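Local coordinates for protein nigritoxine (Vibrio nigripulchritudo, PDB 5M41) that acts as a bacterial toxin for crustaceans and insects and adopts a new fold, at residues V583-T588 against K703-S708; T600-A605 against V630-T635. One frame throughout, in Å; residues are numbered along the deposited sequence.

Interaction 1 of 2, residues V583-T588 against K703-S708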
ATOM      1  N   VAL A 583      -4.623 -14.041  28.970  1.00 40.87           N
ATOM      2  CA  VAL A 583      -5.474 -14.707  29.961  1.00 41.00           C
ATOM      3  C   VAL A 583      -5.407 -16.225  29.813  1.00 43.13           C
ATOM      4  O   VAL A 583      -4.944 -16.747  28.799  1.00 42.64           O
ATOM      5  CB  VAL A 583      -6.966 -14.273  29.850  1.00 41.16           C
ATOM      6  CG1 VAL A 583      -7.131 -12.783  30.161  1.00 37.50           C
ATOM      7  CG2 VAL A 583      -7.544 -14.615  28.474  1.00 37.23           C
ATOM      8  N   HIS A 584      -5.884 -16.919  30.839  1.00 44.24           N
ATOM      9  CA  HIS A 584      -6.125 -18.355  30.783  1.00 45.82           C
ATOM     10  C   HIS A 584      -7.103 -18.642  31.877  1.00 45.93           C
ATOM     11  O   HIS A 584      -7.384 -17.750  32.707  1.00 45.45           O
ATOM     12  CB  HIS A 584      -4.830 -19.158  30.938  1.00 47.20           C
ATOM     13  CG  HIS A 584      -4.064 -18.850  32.205  1.00 49.91           C
ATOM     14  ND1 HIS A 584      -4.400 -19.375  33.407  1.00 52.69           N
ATOM     15  CD2 HIS A 584      -2.950 -18.054  32.426  1.00 50.45           C
ATOM     16  CE1 HIS A 584      -3.546 -18.932  34.343  1.00 51.81           C
ATOM     17  NE2 HIS A 584      -2.660 -18.121  33.745  1.00 52.93           N
ATOM     18  N   HIS A 585      -7.675 -19.846  31.881  1.00 45.75           N
ATOM     19  CA  HIS A 585      -8.477 -20.276  33.015  1.00 47.70           C
ATOM     20  C   HIS A 585      -7.889 -21.492  33.676  1.00 49.84           C
ATOM     21  O   HIS A 585      -7.085 -22.197  33.081  1.00 51.56           O
ATOM     22  CB  HIS A 585      -9.951 -20.472  32.671  1.00 47.07           C
ATOM     23  CG  HIS A 585     -10.218 -21.514  31.607  1.00 51.12           C
ATOM     24  ND1 HIS A 585     -10.544 -22.790  31.902  1.00 50.69           N
ATOM     25  CD2 HIS A 585     -10.261 -21.409  30.211  1.00 50.29           C
ATOM     26  CE1 HIS A 585     -10.768 -23.471  30.759  1.00 51.20           C
ATOM     27  NE2 HIS A 585     -10.585 -22.621  29.724  1.00 50.68           N
ATOM     28  N   SER A 586      -8.266 -21.732  34.925  1.00 50.02           N
ATOM     29  CA  SER A 586      -7.682 -22.841  35.666  1.00 52.52           C
ATOM     30  C   SER A 586      -8.593 -23.290  36.791  1.00 54.63           C
ATOM     31  O   SER A 586      -9.549 -22.593  37.159  1.00 52.87           O
ATOM     32  CB  SER A 586      -6.305 -22.444  36.215  1.00 52.81           C
ATOM     33  OG  SER A 586      -6.441 -21.471  37.227  1.00 55.69           O
ATOM     34  N   HIS A 587      -8.277 -24.461  37.338  1.00 55.71           N
ATOM     35  CA  HIS A 587      -9.117 -25.128  38.311  1.00 58.91           C
ATOM     36  C   HIS A 587      -8.341 -26.268  38.891  1.00 59.37           C
ATOM     37  O   HIS A 587      -7.322 -26.681  38.339  1.00 57.87           O
ATOM     38  CB  HIS A 587     -10.378 -25.656  37.635  1.00 60.18           C
ATOM     39  CG  HIS A 587     -10.097 -26.645  36.537  1.00 61.97           C
ATOM     40  ND1 HIS A 587     -10.234 -26.336  35.237  1.00 61.67           N
ATOM     41  CD2 HIS A 587      -9.637 -27.969  36.585  1.00 62.95           C
ATOM     42  CE1 HIS A 587      -9.889 -27.392  34.483  1.00 62.34           C
ATOM     43  NE2 HIS A 587      -9.522 -28.398  35.315  1.00 64.65           N
ATOM     44  N   THR A 588      -8.837 -26.810  39.991  1.00 60.47           N
ATOM     45  CA  THR A 588      -8.293 -28.044  40.532  1.00 62.32           C
ATOM     46  C   THR A 588      -9.273 -29.161  40.195  1.00 63.28           C
ATOM     47  O   THR A 588     -10.477 -29.033  40.452  1.00 64.26           O
ATOM     48  CB  THR A 588      -8.087 -27.982  42.059  1.00 65.05           C
ATOM     49  OG1 THR A 588      -9.348 -28.111  42.708  1.00 72.54           O
ATOM     50  CG2 THR A 588      -7.454 -26.685  42.492  1.00 57.50           C
ATOM     51  N   LYS A 703     -15.565 -17.999  27.775  1.00 50.22           N
ATOM     52  CA  LYS A 703     -16.516 -18.968  27.263  1.00 53.72           C
ATOM     53  C   LYS A 703     -16.065 -20.412  27.533  1.00 54.19           C
ATOM     54  O   LYS A 703     -16.843 -21.243  27.991  1.00 52.88           O
ATOM     55  CB  LYS A 703     -16.714 -18.754  25.764  1.00 54.03           C
ATOM     56  CG  LYS A 703     -17.691 -19.738  25.157  1.00 60.81           C
ATOM     57  CD  LYS A 703     -17.955 -19.469  23.687  1.00 64.00           C
ATOM     58  CE  LYS A 703     -18.955 -20.484  23.158  1.00 68.21           C
ATOM     59  NZ  LYS A 703     -19.714 -19.944  21.998  1.00 74.88           N
ATOM     60  N   ASN A 704     -14.806 -20.696  27.230  1.00 53.51           N
ATOM     61  CA  ASN A 704     -14.267 -22.041  27.378  1.00 53.73           C
ATOM     62  C   ASN A 704     -14.298 -22.580  28.822  1.00 54.67           C
ATOM     63  O   ASN A 704     -14.388 -23.782  29.015  1.00 58.95           O
ATOM     64  CB  ASN A 704     -12.851 -22.121  26.810  1.00 50.93           C
ATOM     65  CG  ASN A 704     -12.408 -23.552  26.579  1.00 54.69           C
ATOM     66  OD1 ASN A 704     -13.072 -24.304  25.856  1.00 55.60           O
ATOM     67  ND2 ASN A 704     -11.304 -23.948  27.209  1.00 53.23           N
ATOM     68  N   MET A 705     -14.228 -21.701  29.822  1.00 52.90           N
ATOM     69  CA  MET A 705     -14.348 -22.102  31.234  1.00 52.77           C
ATOM     70  C   MET A 705     -15.818 -22.209  31.673  1.00 54.13           C
ATOM     71  O   MET A 705     -16.115 -22.392  32.867  1.00 54.25           O
ATOM     72  CB  MET A 705     -13.603 -21.108  32.140  1.00 51.87           C
ATOM     73  CG  MET A 705     -14.223 -19.712  32.182  1.00 50.32           C
ATOM     74  SD  MET A 705     -13.347 -18.568  33.280  1.00 51.52           S
ATOM     75  CE  MET A 705     -13.795 -19.179  34.907  1.00 50.17           C
ATOM     76  N   GLY A 706     -16.734 -22.072  30.713  1.00 53.41           N
ATOM     77  CA  GLY A 706     -18.169 -22.225  30.974  1.00 53.90           C
ATOM     78  C   GLY A 706     -18.791 -20.952  31.518  1.00 54.59           C
ATOM     79  O   GLY A 706     -19.848 -20.988  32.130  1.00 55.06           O
ATOM     80  N   ALA A 707     -18.127 -19.813  31.327  1.00 51.05           N
ATOM     81  CA  ALA A 707     -18.672 -18.564  31.864  1.00 51.87           C
ATOM     82  C   ALA A 707     -18.905 -17.532  30.755  1.00 51.14           C
ATOM     83  O   ALA A 707     -19.062 -17.889  29.581  1.00 50.56           O
ATOM     84  CB  ALA A 707     -17.766 -18.019  32.975  1.00 49.90           C
ATOM     85  N   SER A 708     -18.944 -16.261  31.135  1.00 50.72           N
ATOM     86  CA  SER A 708     -19.062 -15.177  30.180  1.00 50.93           C
ATOM     87  C   SER A 708     -18.497 -13.951  30.845  1.00 50.07           C
ATOM     88  O   SER A 708     -18.450 -13.879  32.078  1.00 48.88           O
ATOM     89  CB  SER A 708     -20.520 -14.930  29.783  1.00 52.60           C
ATOM     90  OG  SER A 708     -21.235 -14.381  30.878  1.00 56.24           O
TER
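His585 of strand 583-589 meets Asn704 and Met705 where helix 688-704 ends in a Schellman motif, against a face of an antiparallel sheet. The motif is closed by Gly706, whose positive phi turns the chain: Gly706 N bonds to Lys703 O at 2.8 Å, and Ala707 N bonds back into the last turn of the helix. Asn704, the last helical residue, and Met705 after it both reach the His585 ring.

The polar part is a single hydrogen bond. Asn704 ND2 donates to His585 NE2 over 2.9 Å, bent to 143° at the hydrogen. The amide nitrogen lies at the ring edge, almost in the ring plane, but the amide itself is turned 61° against the ring. Since NE2 accepts here, a neutral ring would probably carry its proton on ND1. Asn704 ND2 also makes a weak bond to Lys473 O, while Met705 O is held by Asn597 ND2 of the neighbouring strand 594-601.

The nonpolar part lies over the ring face. Met705 CB makes a CH-pi contact, 3.6 Å from the centroid of the His585 ring. With His585 CG lodged between its backbone N and carbonyl carbon (chi1 60°), the ring stands up toward the helix end. The Met705 chain then runs past it in the opposite sense, bringing SD to 3.9 Å from His585 CB.

Interaction 2 of 2, residues T600-A605 against V630-T635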
ATOM      1  N   THR A 600      -7.764 -16.036  34.801  1.00 43.87           N
ATOM      2  CA  THR A 600      -6.595 -15.295  35.238  1.00 44.89           C
ATOM      3  C   THR A 600      -6.118 -14.364  34.151  1.00 44.72           C
ATOM      4  O   THR A 600      -5.969 -14.772  33.005  1.00 42.61           O
ATOM      5  CB  THR A 600      -5.441 -16.233  35.622  1.00 45.25           C
ATOM      6  OG1 THR A 600      -5.804 -16.904  36.826  1.00 46.84           O
ATOM      7  CG2 THR A 600      -4.145 -15.444  35.879  1.00 44.20           C
ATOM      8  N   LEU A 601      -5.906 -13.114  34.540  1.00 42.56           N
ATOM      9  CA  LEU A 601      -5.281 -12.121  33.700  1.00 41.94           C
ATOM     10  C   LEU A 601      -3.803 -12.068  34.064  1.00 42.97           C
ATOM     11  O   LEU A 601      -3.453 -11.905  35.238  1.00 42.05           O
ATOM     12  CB  LEU A 601      -5.929 -10.742  33.944  1.00 40.29           C
ATOM     13  CG  LEU A 601      -5.210  -9.561  33.275  1.00 42.62           C
ATOM     14  CD1 LEU A 601      -5.276  -9.651  31.743  1.00 39.41           C
ATOM     15  CD2 LEU A 601      -5.763  -8.236  33.794  1.00 41.11           C
ATOM     16  N   GLU A 602      -2.957 -12.185  33.048  1.00 43.99           N
ATOM     17  CA  GLU A 602      -1.516 -12.169  33.208  1.00 46.08           C
ATOM     18  C   GLU A 602      -0.987 -10.719  33.295  1.00 45.37           C
ATOM     19  O   GLU A 602      -0.580 -10.121  32.293  1.00 43.24           O
ATOM     20  CB  GLU A 602      -0.882 -12.948  32.056  1.00 47.34           C
ATOM     21  CG  GLU A 602      -1.235 -14.431  32.061  1.00 48.67           C
ATOM     22  CD  GLU A 602      -1.271 -15.043  30.661  1.00 52.99           C
ATOM     23  OE1 GLU A 602      -0.538 -14.572  29.770  1.00 55.51           O
ATOM     24  OE2 GLU A 602      -2.036 -16.005  30.442  1.00 53.44           O
ATOM     25  N   SER A 603      -0.983 -10.194  34.516  1.00 42.94           N
ATOM     26  CA  SER A 603      -0.822  -8.765  34.776  1.00 44.52           C
ATOM     27  C   SER A 603       0.376  -8.138  34.094  1.00 43.09           C
ATOM     28  O   SER A 603       0.218  -7.215  33.300  1.00 42.41           O
ATOM     29  CB  SER A 603      -0.734  -8.526  36.281  1.00 43.65           C
ATOM     30  OG  SER A 603      -1.924  -8.964  36.898  1.00 44.93           O
ATOM     31  N   ASN A 604       1.566  -8.651  34.393  1.00 44.47           N
ATOM     32  CA  ASN A 604       2.794  -8.034  33.918  1.00 45.86           C
ATOM     33  C   ASN A 604       3.021  -8.270  32.435  1.00 45.63           C
ATOM     34  O   ASN A 604       3.577  -7.398  31.749  1.00 46.49           O
ATOM     35  CB  ASN A 604       4.011  -8.463  34.762  1.00 47.42           C
ATOM     36  CG  ASN A 604       4.005  -7.837  36.158  1.00 50.13           C
ATOM     37  OD1 ASN A 604       3.666  -6.668  36.332  1.00 50.06           O
ATOM     38  ND2 ASN A 604       4.384  -8.617  37.155  1.00 52.06           N
ATOM     39  N   ALA A 605       2.565  -9.419  31.931  1.00 43.41           N
ATOM     40  CA  ALA A 605       2.728  -9.703  30.503  1.00 44.91           C
ATOM     41  C   ALA A 605       1.877  -8.677  29.757  1.00 44.00           C
ATOM     42  O   ALA A 605       2.358  -8.049  28.812  1.00 43.14           O
ATOM     43  CB  ALA A 605       2.306 -11.127  30.150  1.00 41.67           C
ATOM     44  N   VAL A 630       5.575 -14.687  20.928  1.00 43.13           N
ATOM     45  CA  VAL A 630       5.891 -16.096  21.018  1.00 43.13           C
ATOM     46  C   VAL A 630       6.628 -16.326  22.337  1.00 44.88           C
ATOM     47  O   VAL A 630       6.299 -17.249  23.066  1.00 43.87           O
ATOM     48  CB  VAL A 630       6.724 -16.574  19.797  1.00 43.09           C
ATOM     49  CG1 VAL A 630       7.327 -17.958  20.042  1.00 44.36           C
ATOM     50  CG2 VAL A 630       5.849 -16.591  18.545  1.00 42.52           C
ATOM     51  N   ARG A 631       7.593 -15.461  22.659  1.00 45.20           N
ATOM     52  CA  ARG A 631       8.394 -15.631  23.876  1.00 47.67           C
ATOM     53  C   ARG A 631       7.569 -15.444  25.156  1.00 48.50           C
ATOM     54  O   ARG A 631       7.908 -15.998  26.200  1.00 49.19           O
ATOM     55  CB  ARG A 631       9.604 -14.699  23.846  1.00 51.93           C
ATOM     56  CG  ARG A 631      10.562 -14.832  25.019  1.00 54.81           C
ATOM     57  CD  ARG A 631      11.789 -13.951  24.835  1.00 59.27           C
ATOM     58  NE  ARG A 631      11.431 -12.559  24.558  1.00 62.21           N
ATOM     59  CZ  ARG A 631      11.757 -11.907  23.441  1.00 64.29           C
ATOM     60  NH1 ARG A 631      12.466 -12.506  22.498  1.00 64.34           N
ATOM     61  NH2 ARG A 631      11.385 -10.648  23.272  1.00 61.49           N
ATOM     62  N   LYS A 632       6.471 -14.688  25.070  1.00 48.17           N
ATOM     63  CA  LYS A 632       5.608 -14.422  26.227  1.00 46.41           C
ATOM     64  C   LYS A 632       5.116 -15.729  26.853  1.00 46.68           C
ATOM     65  O   LYS A 632       5.068 -15.844  28.076  1.00 46.50           O
ATOM     66  CB  LYS A 632       4.449 -13.468  25.840  1.00 48.44           C
ATOM     67  CG  LYS A 632       3.269 -13.333  26.808  1.00 49.69           C
ATOM     68  CD  LYS A 632       2.119 -14.250  26.395  1.00 53.43           C
ATOM     69  CE  LYS A 632       1.032 -14.295  27.453  1.00 55.16           C
ATOM     70  NZ  LYS A 632       0.121 -15.479  27.326  1.00 52.00           N
ATOM     71  N   PHE A 633       4.807 -16.716  26.016  1.00 45.53           N
ATOM     72  CA  PHE A 633       4.250 -17.983  26.479  1.00 47.96           C
ATOM     73  C   PHE A 633       5.252 -18.878  27.249  1.00 50.91           C
ATOM     74  O   PHE A 633       4.846 -19.862  27.865  1.00 50.64           O
ATOM     75  CB  PHE A 633       3.617 -18.733  25.302  1.00 47.14           C
ATOM     76  CG  PHE A 633       2.365 -18.069  24.777  1.00 45.94           C
ATOM     77  CD1 PHE A 633       1.143 -18.261  25.408  1.00 43.61           C
ATOM     78  CD2 PHE A 633       2.420 -17.233  23.665  1.00 45.34           C
ATOM     79  CE1 PHE A 633      -0.002 -17.653  24.926  1.00 45.84           C
ATOM     80  CE2 PHE A 633       1.283 -16.590  23.196  1.00 44.70           C
ATOM     81  CZ  PHE A 633       0.068 -16.799  23.827  1.00 44.73           C
ATOM     82  N   LYS A 634       6.536 -18.501  27.212  1.00 51.81           N
ATOM     83  CA  LYS A 634       7.634 -19.204  27.882  1.00 54.21           C
ATOM     84  C   LYS A 634       8.132 -18.414  29.077  1.00 55.30           C
ATOM     85  O   LYS A 634       9.050 -18.853  29.767  1.00 58.66           O
ATOM     86  CB  LYS A 634       8.809 -19.381  26.918  1.00 55.54           C
ATOM     87  CG  LYS A 634       8.511 -20.215  25.680  1.00 56.77           C
ATOM     88  CD  LYS A 634       9.562 -19.949  24.612  1.00 60.74           C
ATOM     89  CE  LYS A 634       9.480 -20.992  23.508  1.00 61.21           C
ATOM     90  NZ  LYS A 634       9.698 -20.368  22.178  1.00 64.62           N
ATOM     91  N   THR A 635       7.528 -17.250  29.323  1.00 53.57           N
ATOM     92  CA  THR A 635       8.004 -16.320  30.337  1.00 52.92           C
ATOM     93  C   THR A 635       7.061 -16.262  31.543  1.00 54.78           C
ATOM     94  O   THR A 635       5.851 -16.105  31.393  1.00 55.15           O
ATOM     95  CB  THR A 635       8.196 -14.912  29.717  1.00 53.26           C
ATOM     96  OG1 THR A 635       8.935 -15.030  28.491  1.00 52.56           O
ATOM     97  CG2 THR A 635       8.936 -13.956  30.689  1.00 53.18           C
TER
HETATM   98  O   HOH W   1      -1.472 -17.903  28.586  1.00 44.75           O
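Glu602 and Lys632 face each other across two bends of the backbone: the end of strand 594-601 turns through an inverse gamma turn centred on Glu602, the N-cap position of helix 603-614, while the chain from Lys632 to Thr635 makes a type I beta turn. The nearest alpha carbons, those of Ala605 and Lys632, are 7.0 Å apart, so the contact is left to side chains.

Lys632 does most of the reaching. Its chain kinks at chi2 (-97°) and is otherwise extended, which carries the ammonium to the Glu602 carboxylate, the two side chains crossing at about a right angle. The salt bridge joins Lys632 NZ to Glu602 OE1; OE1 is crowded in the model, so its exact place is doubtful and the hydrogen bond within the pair is weak. A water ties the pair together a second time, donating to Glu602 OE2 at 2.7 Å and accepting a weak bond from Lys632 NZ at 3.2 Å. Ser581 O also accepts from NZ, so the ammonium of the buried Lys632 has the carboxylate, a backbone oxygen and, weakly, the water as partners.

Lower on the lysine, Ala605 CB touches Lys632 CG at 4.1 Å. Lys632 CD lies over the centre of the Phe633 ring, 3.9 Å above its plane, and that ring also makes a cation-pi contact with Arg553.

From the last position of the turn, Thr635 OG1 donates back to Arg631 O at 2.7 Å from above the carbonyl plane; Lys634 N approaches the same oxygen from the opposite face. Altogether this is a salt bridge with a bridging water, linking a strand-to-helix junction to the type I beta turn from Lys632 to Thr635.

In the fold
Both contacts reach the six-stranded antiparallel sheet in the C-terminal part of the chain: 583-588 is in it and 600-605 leaves it, from the neighbouring strand 594-601. Their centres are about 16 Å apart. Along the chain the order is 583-588, 600-605, 630-635, 703-708, so interaction 2 falls wholly between the two halves of interaction 1. The two meet directly: His584 O lies 2.7 Å from Thr600 N, a probable hydrogen bond of the strand pair, and His584 CD2 packs against Glu602 OE2. Interaction 1 brings the end of helix 688-704 to the sheet, and interaction 2 joins segment 630-635 to the start of helix 603-614, just past strand 594-601.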